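PDB 6HLX: AgaA from Rhizobium radiobacter, which binds the opine agropinic acid as a periplasmic solute-binding protein of an ABC transporter, and so serves its import into the bacterium. Local coordinates for residues 80-85 against 138-144; 262-267 against 302-308; 204-208 against 456-460; 378-384 against 471-475; 103-107 against 118-122. All coordinates share one frame; numbering follows the deposited sequence.

Interaction 4 lies about 5 Å from the centre of the chain and is the contact that lines the agropinic acid pocket, with Gly378, Ser379 and Phe474. Interaction 3 adjoins it: Tyr456 OH comes to 3.6 Å from Thr473 O, a packing contact. Interactions 1 and 5 are neighbours, with centres 18 Å apart and nearest atoms about 6 Å apart, and both segments of interaction 5 fall in sequence between those of interaction 1. Interaction 2 occupies the opposite side of the chain's centre from interaction 1, centre to centre 50 Å. Its nearest atoms are about 13 Å from those of interaction 4, and its zinc ions lie more than 20 Å from the nearest atom of agropinic acid.

Interaction 1 of 5, residues 80-85 against 138-144; sequences ADVKAS and IVPAAWL
Asp81 OD1 is held by two donors at the start of helix 141-146. Ala141 N reaches it at 2.8 Å with a nearly straight N-H (168°), arriving on the anti side of the carboxylate and 22° out of its plane. Water 1 donates to Asp81 OD1 at 2.7 Å and accepts from Ala142 N, so two successive N-H groups of the first helical turn are served by one oxygen, directly and through water. The other oxygen, OD2, is bonded to Thr78 N, which fixes the rotation of the carboxylate.

One turn further along helix 79-90, Ser85 uses its hydroxyl twice. With OG beside its own backbone N (chi1 -66°), it donates to Asp81 O at 2.9 Å and accepts from Val139 N, also at 2.9 Å. The same carbonyl oxygen of Asp81 also takes the helical bond from Ser85 N, which comes from the other side of the carbonyl plane.

Apolar contacts surround these bonds. Ala84 CB meets Ala141 CB at 3.6 Å, while Leu144 CD1 leans over the Ala84 carbonyl. On the other flank Val82 CG2 lies 4.0 Å from Ile138 CG2.

Pro140 occupies the N-cap position and brings no polar side chain, so Ala141 N, the first N-H of the helix, is bonded by the carboxylate of a different helix. The positive end of the helix dipole would probably help to stabilise the charge of the buried Asp81.

Interaction 2 of 5, residues 262-267 against 302-308; sequences AYAVDR and FSHHVEK. With ZN (zinc ion), chain P; ZN (zinc ion), chain O.
Ala262 opens the contact by placing CB over the centre of the Phe302 ring, 3.5 Å from its centroid and only 9° off the normal. Next, the Tyr263 ring is covered on both faces. The edge of Phe302 points at one in a T-shaped pair (centroids 5.1 Å apart, planes at 80°), and Lys308 CD makes a CH-pi contact with the opposite one. The backbone of Tyr263 is bound as well: His305 N donates to Tyr263 O at 2.8 Å, and His304 ND1 adds a weak bond to the same oxygen. His304 has CG anti to its backbone N (chi1 -179°), which carries the ring to Ala264 O, at its edge and 3.1 Å from CE1, and against Asp266. Asp266 crosses that ring, with CB 3.8 Å over its centre, while Asp266 OD1 binds one zinc ion at 1.9 Å. His304 NE2 binds a second at 2.0 Å. Arg267 turns back to grip Ala262 O end-on with NH1 and NH2, tying together the turn between helices 255-264 and 267-274.

The His304 ring is thus placed by Asp266 CB on its face and by the zinc bond; because zinc occupies NE2, the ring's proton is expected on ND1, consistent with its weak donation to Tyr263 O.

Interaction 3 of 5, residues 204-208 against 456-460; sequences NALKS and YAVKK
Leu206 leaves its helix with CG anti to the backbone N (chi1 -173°), and a turn of 76° at chi2 then splits its methyls between Ala457 and Lys459. CD2 goes to Ala457, whose CB it meets at 3.6 Å. CD1 lies 3.9 Å from Lys459 CG and also approaches the Lys459 backbone nitrogen. Lys459 supplies the complementary bend: chi2 of -73° folds its chain back toward the helix, so that the two side chains run past each other in opposite directions.

The end of the lysine thereby reaches the helix backbone. Its CE is 3.3 Å from Leu206 O and its NZ lies at the same distance from that oxygen, with Lys207 O somewhat farther from NZ at 3.9 Å. Lys207 itself turns away and forms a salt bridge with Asp224.

In the fold, helix 199-207 rests here on the mixed sheet in which strand 456-459 lies between strands 213-214 and 231-234. Leu206 also touches Ile214 and Thr231, which places it across all three strands. Ser208 finishes the segment by sending both N and OG to Asn204 O, each at 2.8 Å, one from above and one from below the plane of that carbonyl.

Apolar contact thus carries the interface itself. The lysine's NZ lies near the Leu206 and Lys207 carbonyls, with the zinc ligand Asp212 about 5 Å from its side chain, and both this carboxylate and the helix dipole would probably favour a positive charge there.

Interaction 4 of 5, residues 378-384 against 471-475; sequences GSLGEIT and FLTFQ. With G9Z (agropinic acid), chain E.
Aromatic faces carry the main contact between Leu380, Gly381, Phe471 and Phe474. The peptide joining Leu380 to Gly381 lies over Phe471, with Gly381 N 3.2 Å above the centre of the ring and Gly381 CA making a CH-pi contact at 3.8 Å from its centroid. Leu380 CD2 sits over the middle of Phe474 in a second CH-pi contact, 12° off the normal. Trp388 meets Phe471 edge-to-face from outside the two segments.

Aliphatic contacts fill in around the rings. Leu380 has CG between its backbone N and carbonyl carbon, with a chi1 of 34°, well off the usual staggered value and probably somewhat strained, and its branches point into the 3-10 segment. There Leu380 CD2 touches Thr473 CG2 at 3.5 Å, and Leu380 CB packs against Phe471 CD1. Farther along, Thr384 CG2 comes to 3.7 Å from Leu472 CG, crossing that side chain at about a right angle.

The chain leaving strand 374-379 runs out of the agropinic acid pocket of this family 5 solute-binding protein, whose fold is of the periplasmic binding protein class. Gly378 O accepts a hydrogen bond from OAP of agropinic acid at 2.7 Å. Phe474 CZ approaches the ligand's O at 3.4 Å, so one ring touches both Leu380 and the opine.

Polar links across the contact pass through water. Water 5 donates to Glu382 O and accepts from Gln475 NE2 at 3.1 Å, and water 6 lies between the same two residues. The carboxylate of Glu382 is held by a salt bridge from OE1 to Arg26.

Interaction 5 of 5, residues 103-107 against 118-122; sequences SSISK and LTLST
Lys107 and Thr119 project from the same face of the sheet, their side chains running alongside each other, and the lysine can be followed outward from the backbone. Its CB faces Thr119 CB at 4.0 Å. The chain then extends with CG anti to the backbone N and bends at chi3 (82°), which brings CE to 3.8 Å from Thr119 OG1. At the tip, NZ makes a weak bond to water 8, which is also bonded to Thr119 OG1; Glu109 offers NZ a long, weak ion pair.

Below these side chains the backbones are joined by several bonds. Thr119 O accepts from Ser106 N at 2.8 Å, in its carbonyl plane, and from Lys107 N at 3.2 Å, tilted 17° from that plane. The return bond runs from Thr119 N to Lys107 O. At the open end of the hairpin, just beyond the strands, Ser121 N donates to Ser104 O at 2.8 Å, and water 7 joins Ser103 O to Ser121 OG.

Away from the lysine, Ile105 CG1 packs on Leu120 CD2 at 3.7 Å while Ile105 CD1 approaches Leu118 CD1. Helices 79-90 and 127-131 touch this apolar group, through Leu86 and Leu90 from the first and Met127 and Leu131 from the second.

Two successive residues, Ser106 and Lys107, oppose the single Thr119, with the register shifting by one: a classic beta bulge in the antiparallel hairpin of strands 105-110 and 115-120.

Interaction 1 of 5, residues 80-85 against 138-144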
# COMPACT_ATOMS: atom_id res chain seq x y z
N ALA A 80 23.44 -14.85 -0.70
CA ALA A 80 23.03 -15.36 0.62
C ALA A 80 22.14 -14.34 1.35
O ALA A 80 21.25 -14.74 2.11
CB ALA A 80 24.25 -15.70 1.45
N ASP A 81 22.39 -13.03 1.13
CA ASP A 81 21.58 -11.95 1.74
C ASP A 81 20.18 -11.95 1.12
O ASP A 81 19.19 -11.79 1.83
CB ASP A 81 22.27 -10.58 1.58
CG ASP A 81 23.68 -10.61 2.13
OD1 ASP A 81 23.86 -11.07 3.29
OD2 ASP A 81 24.62 -10.22 1.39
N VAL A 82 20.10 -12.11 -0.20
CA VAL A 82 18.81 -12.19 -0.89
C VAL A 82 18.04 -13.41 -0.38
O VAL A 82 16.87 -13.28 -0.01
CB VAL A 82 18.98 -12.23 -2.43
CG1 VAL A 82 17.62 -12.42 -3.13
CG2 VAL A 82 19.69 -10.97 -2.93
N LYS A 83 18.71 -14.57 -0.28
CA LYS A 83 18.03 -15.78 0.18
C LYS A 83 17.49 -15.63 1.62
O LYS A 83 16.33 -15.94 1.88
CB LYS A 83 18.96 -17.00 0.07
CG LYS A 83 18.31 -18.32 0.49
CD LYS A 83 19.11 -19.53 0.00
CE LYS A 83 18.46 -20.82 0.46
NZ LYS A 83 19.17 -22.00 -0.10
N ALA A 84 18.32 -15.10 2.55
CA ALA A 84 17.90 -14.90 3.95
C ALA A 84 16.71 -13.92 4.03
O ALA A 84 15.77 -14.15 4.81
CB ALA A 84 19.07 -14.38 4.78
N SER A 85 16.74 -12.85 3.20
CA SER A 85 15.68 -11.83 3.18
C SER A 85 14.37 -12.45 2.70
O SER A 85 13.33 -12.23 3.33
CB SER A 85 16.10 -10.64 2.32
OG SER A 85 17.21 -10.00 2.94
N ILE A 138 16.01 -6.07 0.37
CA ILE A 138 17.05 -7.00 0.83
C ILE A 138 17.87 -6.42 1.95
O ILE A 138 18.36 -5.29 1.85
CB ILE A 138 17.99 -7.42 -0.36
CG1 ILE A 138 17.20 -7.92 -1.62
CG2 ILE A 138 19.05 -8.47 0.08
CD1 ILE A 138 16.18 -9.07 -1.32
N VAL A 139 18.08 -7.22 3.00
CA VAL A 139 18.92 -6.83 4.14
C VAL A 139 20.03 -7.89 4.30
O VAL A 139 19.94 -8.96 3.69
CB VAL A 139 18.10 -6.59 5.45
CG1 VAL A 139 17.09 -5.47 5.25
CG2 VAL A 139 17.42 -7.87 5.92
N PRO A 140 21.10 -7.62 5.08
CA PRO A 140 22.18 -8.60 5.19
C PRO A 140 21.79 -9.82 6.01
O PRO A 140 21.17 -9.69 7.07
CB PRO A 140 23.32 -7.81 5.86
CG PRO A 140 22.91 -6.36 5.79
CD PRO A 140 21.41 -6.38 5.84
N ALA A 141 22.20 -11.02 5.54
CA ALA A 141 21.97 -12.27 6.25
C ALA A 141 22.61 -12.24 7.66
O ALA A 141 21.99 -12.67 8.63
CB ALA A 141 22.53 -13.44 5.45
N ALA A 142 23.85 -11.71 7.76
CA ALA A 142 24.58 -11.64 9.05
C ALA A 142 23.89 -10.65 9.99
O ALA A 142 23.90 -10.85 11.21
CB ALA A 142 26.02 -11.20 8.81
N TRP A 143 23.27 -9.58 9.42
CA TRP A 143 22.55 -8.60 10.23
C TRP A 143 21.29 -9.25 10.80
O TRP A 143 21.01 -9.05 11.98
CB TRP A 143 22.19 -7.34 9.40
CG TRP A 143 21.53 -6.26 10.21
CD1 TRP A 143 22.14 -5.23 10.86
CD2 TRP A 143 20.13 -6.13 10.45
NE1 TRP A 143 21.18 -4.42 11.45
CE2 TRP A 143 19.94 -4.96 11.22
CE3 TRP A 143 18.99 -6.86 10.05
CZ2 TRP A 143 18.68 -4.55 11.68
CZ3 TRP A 143 17.74 -6.46 10.51
CH2 TRP A 143 17.59 -5.32 11.31
N LEU A 144 20.54 -10.02 9.97
CA LEU A 144 19.33 -10.72 10.41
C LEU A 144 19.64 -11.72 11.52
O LEU A 144 18.87 -11.80 12.48
CB LEU A 144 18.65 -11.48 9.25
CG LEU A 144 17.79 -10.66 8.30
CD1 LEU A 144 17.36 -11.51 7.10
CD2 LEU A 144 16.56 -10.09 9.00
O HOH W 1 25.47 -11.13 5.44

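Interaction 2 of 5, residues 262-267 against 302-308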
# COMPACT_ATOMS: atom_id res chain seq x y z
N ALA A 262 -23.28 -2.00 0.08
CA ALA A 262 -22.91 -1.35 -1.19
C ALA A 262 -24.10 -0.53 -1.75
O ALA A 262 -23.88 0.54 -2.33
CB ALA A 262 -22.47 -2.39 -2.20
N TYR A 263 -25.35 -1.00 -1.56
CA TYR A 263 -26.55 -0.27 -2.05
C TYR A 263 -26.98 0.86 -1.10
O TYR A 263 -27.66 1.80 -1.53
CB TYR A 263 -27.74 -1.25 -2.24
CG TYR A 263 -27.69 -2.05 -3.53
CD1 TYR A 263 -27.96 -1.46 -4.76
CD2 TYR A 263 -27.41 -3.42 -3.51
CE1 TYR A 263 -27.94 -2.20 -5.94
CE2 TYR A 263 -27.39 -4.17 -4.69
CZ TYR A 263 -27.64 -3.55 -5.90
OH TYR A 263 -27.61 -4.26 -7.07
N ALA A 264 -26.66 0.73 0.20
CA ALA A 264 -27.12 1.68 1.22
C ALA A 264 -26.26 2.92 1.39
O ALA A 264 -26.75 3.92 1.92
CB ALA A 264 -27.24 0.98 2.57
N VAL A 265 -24.98 2.85 1.04
CA VAL A 265 -24.10 3.98 1.30
C VAL A 265 -24.08 4.96 0.14
O VAL A 265 -23.59 4.61 -0.93
CB VAL A 265 -22.68 3.54 1.73
CG1 VAL A 265 -21.79 4.76 2.02
CG2 VAL A 265 -22.72 2.63 2.95
N ASP A 266 -24.59 6.19 0.35
CA ASP A 266 -24.55 7.20 -0.67
C ASP A 266 -23.09 7.66 -0.83
O ASP A 266 -22.46 8.11 0.13
CB ASP A 266 -25.42 8.41 -0.34
CG ASP A 266 -25.54 9.27 -1.57
OD1 ASP A 266 -26.47 9.00 -2.39
OD2 ASP A 266 -24.70 10.16 -1.75
N ARG A 267 -22.56 7.52 -2.05
CA ARG A 267 -21.16 7.83 -2.30
C ARG A 267 -20.85 9.33 -2.28
O ARG A 267 -19.75 9.71 -1.87
CB ARG A 267 -20.69 7.15 -3.57
CG ARG A 267 -20.60 5.65 -3.33
CD ARG A 267 -21.03 4.87 -4.52
NE ARG A 267 -20.82 3.44 -4.33
CZ ARG A 267 -21.75 2.58 -3.91
NH1 ARG A 267 -22.95 3.01 -3.55
NH2 ARG A 267 -21.47 1.29 -3.82
N PHE A 302 -23.73 -1.51 -8.88
CA PHE A 302 -24.48 -0.99 -7.74
C PHE A 302 -25.02 0.39 -8.09
O PHE A 302 -24.64 0.99 -9.09
CB PHE A 302 -23.59 -0.92 -6.49
CG PHE A 302 -23.12 -2.26 -5.99
CD1 PHE A 302 -24.01 -3.15 -5.39
CD2 PHE A 302 -21.79 -2.64 -6.11
CE1 PHE A 302 -23.59 -4.41 -4.96
CE2 PHE A 302 -21.36 -3.89 -5.66
CZ PHE A 302 -22.27 -4.77 -5.10
N SER A 303 -25.92 0.89 -7.24
CA SER A 303 -26.48 2.22 -7.28
C SER A 303 -26.86 2.55 -5.86
O SER A 303 -26.80 1.66 -5.00
CB SER A 303 -27.71 2.26 -8.19
OG SER A 303 -28.71 1.36 -7.73
N HIS A 304 -27.24 3.80 -5.57
CA HIS A 304 -27.70 4.11 -4.23
C HIS A 304 -29.20 3.81 -4.17
O HIS A 304 -29.98 4.45 -4.88
CB HIS A 304 -27.42 5.56 -3.82
CG HIS A 304 -27.89 5.86 -2.43
ND1 HIS A 304 -27.54 5.06 -1.36
CD2 HIS A 304 -28.68 6.87 -1.99
CE1 HIS A 304 -28.12 5.60 -0.30
NE2 HIS A 304 -28.81 6.69 -0.63
N HIS A 305 -29.58 2.82 -3.35
CA HIS A 305 -30.97 2.39 -3.25
C HIS A 305 -31.27 1.78 -1.90
O HIS A 305 -31.13 0.57 -1.71
CB HIS A 305 -31.29 1.43 -4.41
CG HIS A 305 -32.70 1.56 -4.84
ND1 HIS A 305 -33.20 0.81 -5.87
CD2 HIS A 305 -33.69 2.32 -4.32
CE1 HIS A 305 -34.49 1.15 -5.93
NE2 HIS A 305 -34.77 2.13 -5.06
N VAL A 306 -31.64 2.63 -0.94
CA VAL A 306 -31.92 2.28 0.45
C VAL A 306 -32.95 1.16 0.58
O VAL A 306 -32.72 0.19 1.31
CB VAL A 306 -32.29 3.54 1.28
CG1 VAL A 306 -32.78 3.17 2.68
CG2 VAL A 306 -31.11 4.50 1.36
N GLU A 307 -34.09 1.27 -0.12
CA GLU A 307 -35.14 0.26 0.02
C GLU A 307 -34.69 -1.12 -0.52
O GLU A 307 -35.05 -2.14 0.06
CB GLU A 307 -36.49 0.73 -0.56
CG GLU A 307 -36.51 2.06 -1.30
CD GLU A 307 -36.14 3.39 -0.66
OE1 GLU A 307 -36.95 3.96 0.10
OE2 GLU A 307 -35.04 3.90 -0.98
N LYS A 308 -33.81 -1.14 -1.55
CA LYS A 308 -33.22 -2.37 -2.09
C LYS A 308 -32.27 -2.98 -1.04
O LYS A 308 -32.27 -4.19 -0.84
CB LYS A 308 -32.48 -2.09 -3.41
CG LYS A 308 -32.11 -3.36 -4.16
CD LYS A 308 -31.49 -3.07 -5.53
CE LYS A 308 -31.51 -4.27 -6.44
NZ LYS A 308 -30.64 -5.37 -5.96
ZN ZN P . -29.68 7.55 0.99
ZN ZN O . -26.26 10.06 -3.95
O HOH W 2 -26.04 11.98 -3.69
O HOH W 3 -28.80 6.96 2.61

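Interaction 3 of 5, residues 204-208 against 456-460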
# COMPACT_ATOMS: atom_id res chain seq x y z
N ASN A 204 0.27 23.52 8.32
CA ASN A 204 0.87 24.76 8.87
C ASN A 204 2.40 24.73 8.86
O ASN A 204 3.04 25.77 8.64
CB ASN A 204 0.34 25.06 10.26
CG ASN A 204 0.47 26.54 10.59
OD1 ASN A 204 0.10 27.42 9.79
ND2 ASN A 204 1.00 26.85 11.76
N ALA A 205 3.01 23.54 9.06
CA ALA A 205 4.47 23.42 9.00
C ALA A 205 4.98 23.76 7.60
O ALA A 205 6.03 24.40 7.48
CB ALA A 205 4.90 22.01 9.37
N LEU A 206 4.24 23.35 6.54
CA LEU A 206 4.64 23.71 5.18
C LEU A 206 4.44 25.22 4.93
O LEU A 206 5.36 25.89 4.45
CB LEU A 206 3.85 22.90 4.13
CG LEU A 206 4.37 23.14 2.69
CD1 LEU A 206 5.70 22.39 2.43
CD2 LEU A 206 3.30 22.82 1.67
N LYS A 207 3.26 25.73 5.24
CA LYS A 207 2.94 27.15 4.99
C LYS A 207 3.79 28.12 5.80
O LYS A 207 4.06 29.22 5.32
CB LYS A 207 1.47 27.42 5.23
CG LYS A 207 0.53 26.76 4.24
CD LYS A 207 -0.87 27.26 4.49
CE LYS A 207 -1.88 26.55 3.65
NZ LYS A 207 -3.20 26.51 4.33
N SER A 208 4.20 27.74 7.01
CA SER A 208 4.99 28.63 7.87
C SER A 208 6.50 28.50 7.58
O SER A 208 7.30 29.26 8.13
CB SER A 208 4.68 28.37 9.34
OG SER A 208 5.22 27.12 9.74
N TYR A 456 0.78 15.35 -2.56
CA TYR A 456 1.95 15.84 -1.82
C TYR A 456 1.98 17.34 -2.04
O TYR A 456 1.38 17.87 -3.00
CB TYR A 456 3.27 15.27 -2.37
CG TYR A 456 3.50 13.83 -1.98
CD1 TYR A 456 2.94 12.79 -2.72
CD2 TYR A 456 4.24 13.50 -0.85
CE1 TYR A 456 3.14 11.46 -2.37
CE2 TYR A 456 4.44 12.17 -0.47
CZ TYR A 456 3.88 11.16 -1.24
OH TYR A 456 4.01 9.84 -0.88
N ALA A 457 2.74 18.04 -1.20
CA ALA A 457 2.98 19.45 -1.43
C ALA A 457 4.43 19.73 -1.14
O ALA A 457 5.02 19.11 -0.26
CB ALA A 457 2.09 20.30 -0.55
N VAL A 458 5.03 20.60 -1.97
CA VAL A 458 6.45 20.95 -1.81
C VAL A 458 6.60 22.45 -1.74
O VAL A 458 5.75 23.21 -2.25
CB VAL A 458 7.35 20.33 -2.92
CG1 VAL A 458 7.13 18.82 -3.06
CG2 VAL A 458 7.16 21.03 -4.27
N LYS A 459 7.70 22.90 -1.14
CA LYS A 459 8.01 24.32 -1.10
C LYS A 459 8.65 24.70 -2.44
O LYS A 459 9.35 23.88 -3.04
CB LYS A 459 8.99 24.62 0.05
CG LYS A 459 8.32 25.10 1.34
CD LYS A 459 7.81 26.56 1.20
CE LYS A 459 7.59 27.26 2.51
NZ LYS A 459 6.49 28.25 2.42
N LYS A 460 8.44 25.93 -2.89
CA LYS A 460 9.13 26.41 -4.10
C LYS A 460 10.63 26.29 -3.78
O LYS A 460 11.08 26.70 -2.70
CB LYS A 460 8.76 27.88 -4.37
CG LYS A 460 9.38 28.44 -5.66
CD LYS A 460 8.92 29.87 -5.91
CE LYS A 460 9.49 30.42 -7.20
NZ LYS A 460 8.90 31.74 -7.54

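Interaction 4 of 5, residues 378-384 against 471-475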
# COMPACT_ATOMS: atom_id res chain seq x y z
N GLY A 378 -8.70 2.36 2.93
CA GLY A 378 -8.11 3.44 2.15
C GLY A 378 -6.88 2.81 1.53
O GLY A 378 -5.90 2.58 2.23
N SER A 379 -6.96 2.37 0.26
CA SER A 379 -5.85 1.56 -0.26
C SER A 379 -5.76 1.57 -1.77
O SER A 379 -6.37 2.41 -2.42
CB SER A 379 -5.94 0.13 0.28
OG SER A 379 -4.65 -0.49 0.23
N LEU A 380 -4.93 0.67 -2.31
CA LEU A 380 -4.70 0.62 -3.77
C LEU A 380 -4.08 -0.72 -4.10
O LEU A 380 -3.74 -1.47 -3.17
CB LEU A 380 -3.77 1.78 -4.20
CG LEU A 380 -2.66 2.23 -3.23
CD1 LEU A 380 -1.59 1.15 -3.02
CD2 LEU A 380 -1.99 3.51 -3.75
N GLY A 381 -4.00 -1.04 -5.38
CA GLY A 381 -3.33 -2.27 -5.78
C GLY A 381 -1.86 -2.12 -5.44
O GLY A 381 -1.25 -1.06 -5.67
N GLU A 382 -1.29 -3.14 -4.81
CA GLU A 382 0.12 -3.05 -4.33
C GLU A 382 1.16 -3.22 -5.43
O GLU A 382 2.34 -2.94 -5.21
CB GLU A 382 0.35 -4.04 -3.19
CG GLU A 382 -0.54 -3.77 -1.97
CD GLU A 382 -0.18 -2.55 -1.13
OE1 GLU A 382 0.81 -1.84 -1.42
OE2 GLU A 382 -0.94 -2.31 -0.16
N ILE A 383 0.73 -3.67 -6.60
CA ILE A 383 1.56 -3.83 -7.80
C ILE A 383 0.75 -3.30 -8.99
O ILE A 383 -0.47 -3.18 -8.89
CB ILE A 383 1.99 -5.31 -8.04
CG1 ILE A 383 0.77 -6.25 -8.21
CG2 ILE A 383 2.96 -5.78 -6.92
CD1 ILE A 383 1.13 -7.60 -8.84
N THR A 384 1.43 -3.01 -10.10
CA THR A 384 0.73 -2.48 -11.27
C THR A 384 0.42 -3.58 -12.31
O THR A 384 0.26 -3.27 -13.48
CB THR A 384 1.48 -1.30 -11.87
OG1 THR A 384 2.76 -1.78 -12.27
CG2 THR A 384 1.62 -0.15 -10.90
N PHE A 471 -1.60 3.65 -8.87
CA PHE A 471 -1.41 2.78 -7.69
C PHE A 471 -0.02 2.88 -7.05
O PHE A 471 0.18 2.30 -5.97
CB PHE A 471 -1.69 1.31 -8.08
CG PHE A 471 -3.13 0.89 -8.15
CD1 PHE A 471 -4.15 1.72 -7.69
CD2 PHE A 471 -3.48 -0.35 -8.69
CE1 PHE A 471 -5.50 1.30 -7.71
CE2 PHE A 471 -4.83 -0.77 -8.72
CZ PHE A 471 -5.82 0.05 -8.22
N LEU A 472 0.94 3.57 -7.68
CA LEU A 472 2.29 3.67 -7.11
C LEU A 472 2.46 4.84 -6.16
O LEU A 472 3.56 5.05 -5.63
CB LEU A 472 3.35 3.77 -8.23
CG LEU A 472 3.46 2.53 -9.10
CD1 LEU A 472 4.40 2.78 -10.21
CD2 LEU A 472 3.92 1.34 -8.28
N THR A 473 1.38 5.62 -5.90
CA THR A 473 1.53 6.83 -5.06
C THR A 473 2.13 6.54 -3.67
O THR A 473 2.95 7.34 -3.21
CB THR A 473 0.23 7.64 -4.96
OG1 THR A 473 0.47 8.83 -4.19
CG2 THR A 473 -0.94 6.84 -4.35
N PHE A 474 1.78 5.42 -3.03
CA PHE A 474 2.33 5.13 -1.69
C PHE A 474 3.84 4.79 -1.70
O PHE A 474 4.44 4.69 -0.62
CB PHE A 474 1.53 4.04 -0.97
CG PHE A 474 0.09 4.36 -0.61
CD1 PHE A 474 -0.37 5.68 -0.62
CD2 PHE A 474 -0.78 3.35 -0.21
CE1 PHE A 474 -1.69 5.98 -0.24
CE2 PHE A 474 -2.11 3.65 0.14
CZ PHE A 474 -2.56 4.96 0.12
N GLN A 475 4.41 4.57 -2.90
CA GLN A 475 5.85 4.28 -3.06
C GLN A 475 6.63 5.53 -3.47
O GLN A 475 7.81 5.42 -3.80
CB GLN A 475 6.08 3.17 -4.09
CG GLN A 475 5.45 1.84 -3.64
CD GLN A 475 5.92 0.70 -4.51
OE1 GLN A 475 6.91 0.83 -5.22
NE2 GLN A 475 5.22 -0.42 -4.46
OAM G9Z E . -0.95 4.26 5.82
CAB G9Z E . -2.08 4.75 5.74
CAC G9Z E . -2.51 5.82 6.55
CB G9Z E . -3.97 6.14 6.11
CA G9Z E . -4.34 5.03 5.13
C G9Z E . -4.86 5.58 3.91
O G9Z E . -4.05 5.94 3.01
N G9Z E . -3.07 4.25 4.97
CAG G9Z E . -2.88 3.13 3.97
CAH G9Z E . -3.48 1.83 4.52
OAP G9Z E . -4.89 2.05 4.66
CAI G9Z E . -3.23 0.63 3.61
OAQ G9Z E . -1.86 0.67 3.14
CAJ G9Z E . -3.41 -0.73 4.38
OAR G9Z E . -3.16 -1.82 3.48
CAK G9Z E . -4.77 -0.93 5.10
OAT G9Z E . -4.67 -2.07 5.98
CAL G9Z E . -5.95 -1.05 4.13
OAS G9Z E . -7.19 -1.10 4.87
OXT G9Z E . -6.11 5.70 3.81
O HOH W 4 1.35 -0.24 -6.04
O HOH W 5 5.25 -3.41 -5.37
O HOH W 6 2.39 -0.47 -3.38

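Interaction 5 of 5, residues 103-107 against 118-122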
# COMPACT_ATOMS: atom_id res chain seq x y z
N SER A 103 4.50 -16.63 -1.51
CA SER A 103 4.52 -18.03 -1.06
C SER A 103 4.71 -19.09 -2.16
O SER A 103 5.05 -20.23 -1.84
CB SER A 103 3.27 -18.38 -0.23
OG SER A 103 2.12 -18.35 -1.06
N SER A 104 4.54 -18.71 -3.43
CA SER A 104 4.78 -19.64 -4.54
C SER A 104 6.28 -19.93 -4.73
O SER A 104 6.61 -20.87 -5.43
CB SER A 104 4.16 -19.13 -5.83
OG SER A 104 4.64 -17.84 -6.13
N ILE A 105 7.17 -19.14 -4.10
CA ILE A 105 8.61 -19.42 -4.18
C ILE A 105 8.85 -20.76 -3.45
O ILE A 105 8.61 -20.82 -2.24
CB ILE A 105 9.49 -18.29 -3.59
CG1 ILE A 105 9.35 -16.98 -4.42
CG2 ILE A 105 10.94 -18.76 -3.49
CD1 ILE A 105 9.90 -15.67 -3.68
N SER A 106 9.26 -21.81 -4.17
CA SER A 106 9.47 -23.12 -3.53
C SER A 106 10.94 -23.50 -3.38
O SER A 106 11.27 -24.36 -2.57
CB SER A 106 8.69 -24.22 -4.25
OG SER A 106 9.00 -24.28 -5.63
N LYS A 107 11.82 -22.89 -4.18
CA LYS A 107 13.26 -23.18 -4.11
C LYS A 107 14.04 -21.90 -4.35
O LYS A 107 13.67 -21.12 -5.24
CB LYS A 107 13.61 -24.24 -5.18
CG LYS A 107 15.07 -24.71 -5.13
CD LYS A 107 15.26 -26.03 -5.87
CE LYS A 107 15.42 -25.86 -7.36
NZ LYS A 107 15.74 -27.14 -8.04
N LEU A 118 15.22 -18.43 -8.43
CA LEU A 118 13.96 -18.83 -7.79
C LEU A 118 13.24 -19.81 -8.69
O LEU A 118 13.26 -19.68 -9.92
CB LEU A 118 13.03 -17.62 -7.55
CG LEU A 118 13.63 -16.42 -6.83
CD1 LEU A 118 12.60 -15.30 -6.71
CD2 LEU A 118 14.22 -16.80 -5.47
N THR A 119 12.61 -20.82 -8.08
CA THR A 119 11.74 -21.74 -8.77
C THR A 119 10.42 -21.64 -8.01
O THR A 119 10.41 -21.70 -6.77
CB THR A 119 12.26 -23.18 -8.80
OG1 THR A 119 13.56 -23.19 -9.41
CG2 THR A 119 11.34 -24.10 -9.61
N LEU A 120 9.32 -21.45 -8.74
CA LEU A 120 7.99 -21.34 -8.14
C LEU A 120 7.26 -22.67 -8.23
O LEU A 120 7.48 -23.44 -9.17
CB LEU A 120 7.16 -20.25 -8.83
CG LEU A 120 7.77 -18.85 -9.03
CD1 LEU A 120 6.69 -17.87 -9.52
CD2 LEU A 120 8.45 -18.33 -7.77
N SER A 121 6.36 -22.93 -7.26
CA SER A 121 5.54 -24.14 -7.26
C SER A 121 4.41 -24.00 -8.30
O SER A 121 3.95 -25.01 -8.84
CB SER A 121 4.99 -24.40 -5.85
OG SER A 121 4.44 -23.23 -5.28
N THR A 122 3.95 -22.74 -8.56
CA THR A 122 2.93 -22.43 -9.58
C THR A 122 3.42 -21.18 -10.35
O THR A 122 4.06 -20.33 -9.74
CB THR A 122 1.53 -22.19 -8.96
OG1 THR A 122 1.61 -21.18 -7.94
CG2 THR A 122 0.89 -23.48 -8.41
O HOH W 7 5.58 -22.90 -2.84
O HOH W 8 14.29 -25.57 -10.50